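Local coordinates for protein aldo-keto reductase family 1, member B4 (Aldose reductase) (Schistosoma japonicum, PDB 4HBK) that probably reduces aldehydes, aldose sugars among them, with NADPH as hydride donor, as an aldose reductase of the aldo/keto reductase family, at residues Arg74-Ala79 and Glu104-Thr109. Numbering follows the deposited sequence.
Sequences RHLDCA and EDIFIT
Four backbone hydrogen bonds pair strands 75-77 and 107-112 in parallel: Phe107 N to Arg74 O, Leu76 N to Phe107 O (2.8 Å), Thr109 N to Leu76 O and Cys78 N to Thr109 O (2.7 Å), those of Arg74 and Cys78 continuing the pairing just past the ends of 75-77. The last is the most bent, 143° at the hydrogen. At the opposite end a water donates to both Arg74 O and Asp105 O, extending the pairing beyond the strands.

Apolar contacts lie on the face turned to helix 85-98, the crossover of this beta-alpha-beta unit in the (beta/alpha)8 barrel. Leu76 and Ile108 run side by side, their CD1 methyls 3.6 Å apart, and both touch Leu92 of that helix. Nearby, Ile106 CD1 meets the aliphatic CD of Arg74.

On the other face, His75 and Phe107 point the same way, each with CG anti to its backbone nitrogen. Phe107 CD1 sits 4.0 Å above the centre of the His75 imidazole, the ring planes inclined at 47°. His75 ND1 is hydrogen-bonded to Pro47 O, while a second water links His75 NE2, Thr109 OG1 and Asp77 OD1, the water donating to the carboxylate at 2.8 Å.

Asp77 OD1 also receives Gln215 NE2, and OD2 forms a salt bridge with Lys111, predicted to lower the pKa of Tyr82, the predicted proton donor. The pairing places Asp77 beside these residues, and the water, Gln215 and Lys111 hold its buried carboxylate.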
# COMPACT_ATOMS: atom_id res chain seq x y z
N ARG A 74 -8.70 2.89 11.16
CA ARG A 74 -7.97 2.03 12.10
C ARG A 74 -6.80 1.33 11.40
O ARG A 74 -6.34 0.26 11.81
CB ARG A 74 -8.93 1.01 12.74
CG ARG A 74 -9.99 1.63 13.68
CD ARG A 74 -9.33 2.30 14.88
NE ARG A 74 -10.29 2.93 15.80
CZ ARG A 74 -10.63 4.22 15.77
NH1 ARG A 74 -10.11 5.04 14.86
NH2 ARG A 74 -11.50 4.69 16.65
N HIS A 75 -6.30 1.96 10.35
CA HIS A 75 -5.30 1.36 9.49
C HIS A 75 -4.50 2.51 8.89
O HIS A 75 -5.08 3.44 8.32
CB HIS A 75 -6.02 0.56 8.40
CG HIS A 75 -5.13 0.04 7.30
ND1 HIS A 75 -5.58 -0.85 6.36
CD2 HIS A 75 -3.85 0.32 6.99
CE1 HIS A 75 -4.60 -1.13 5.51
NE2 HIS A 75 -3.54 -0.44 5.87
N LEU A 76 -3.17 2.49 9.06
CA LEU A 76 -2.31 3.53 8.49
C LEU A 76 -1.27 2.88 7.60
O LEU A 76 -0.63 1.92 8.01
CB LEU A 76 -1.60 4.35 9.57
CG LEU A 76 -2.42 4.88 10.75
CD1 LEU A 76 -1.51 5.43 11.86
CD2 LEU A 76 -3.37 5.95 10.26
N ASP A 77 -1.10 3.41 6.39
CA ASP A 77 -0.13 2.85 5.45
C ASP A 77 1.08 3.77 5.30
O ASP A 77 0.95 4.89 4.82
CB ASP A 77 -0.79 2.59 4.10
CG ASP A 77 0.15 1.98 3.08
OD1 ASP A 77 0.21 0.74 2.96
OD2 ASP A 77 0.85 2.74 2.37
N CYS A 78 2.25 3.28 5.70
CA CYS A 78 3.43 4.14 5.78
C CYS A 78 4.55 3.62 4.88
O CYS A 78 4.44 2.56 4.28
CB CYS A 78 3.94 4.25 7.23
SG CYS A 78 2.66 4.58 8.48
N ALA A 79 5.64 4.37 4.79
CA ALA A 79 6.80 3.89 4.07
C ALA A 79 8.05 4.65 4.48
O ALA A 79 8.02 5.86 4.70
CB ALA A 79 6.58 3.94 2.55
N GLU A 104 -3.21 -2.53 19.64
CA GLU A 104 -3.74 -3.64 18.86
C GLU A 104 -5.04 -3.29 18.15
O GLU A 104 -5.57 -4.11 17.40
CB GLU A 104 -3.87 -4.92 19.69
CG GLU A 104 -4.93 -4.88 20.78
CD GLU A 104 -4.35 -4.56 22.15
OE1 GLU A 104 -3.35 -3.78 22.21
OE2 GLU A 104 -4.88 -5.08 23.15
N ASP A 105 -5.56 -2.09 18.39
CA ASP A 105 -6.74 -1.60 17.69
C ASP A 105 -6.39 -1.00 16.32
O ASP A 105 -7.27 -0.72 15.52
CB ASP A 105 -7.46 -0.53 18.52
CG ASP A 105 -8.14 -1.11 19.76
OD1 ASP A 105 -8.62 -2.27 19.69
OD2 ASP A 105 -8.21 -0.40 20.80
N ILE A 106 -5.10 -0.79 16.07
CA ILE A 106 -4.69 -0.14 14.83
C ILE A 106 -3.86 -1.10 13.99
O ILE A 106 -3.08 -1.89 14.52
CB ILE A 106 -3.82 1.11 15.09
CG1 ILE A 106 -4.42 1.95 16.21
CG2 ILE A 106 -3.68 1.95 13.82
CD1 ILE A 106 -5.74 2.62 15.84
N PHE A 107 -4.03 -1.00 12.67
CA PHE A 107 -3.23 -1.78 11.73
C PHE A 107 -2.19 -0.86 11.10
O PHE A 107 -2.54 0.09 10.40
CB PHE A 107 -4.14 -2.36 10.66
CG PHE A 107 -3.50 -3.43 9.83
CD1 PHE A 107 -2.58 -3.11 8.84
CD2 PHE A 107 -3.84 -4.77 10.01
CE1 PHE A 107 -2.00 -4.11 8.05
CE2 PHE A 107 -3.27 -5.76 9.23
CZ PHE A 107 -2.34 -5.43 8.26
N ILE A 108 -0.91 -1.13 11.33
CA ILE A 108 0.16 -0.27 10.83
C ILE A 108 1.01 -0.99 9.78
O ILE A 108 1.60 -2.04 10.05
CB ILE A 108 1.10 0.14 11.96
CG1 ILE A 108 0.31 0.77 13.11
CG2 ILE A 108 2.20 1.06 11.43
CD1 ILE A 108 -0.19 2.16 12.79
N THR A 109 1.10 -0.40 8.60
CA THR A 109 1.93 -0.94 7.53
C THR A 109 3.11 -0.04 7.27
O THR A 109 2.99 1.19 7.25
CB THR A 109 1.15 -1.04 6.22
OG1 THR A 109 0.08 -1.99 6.36
CG2 THR A 109 2.07 -1.46 5.08
O HOH W 1 -7.20 -2.37 13.19
O HOH W 2 -1.35 -1.36 4.07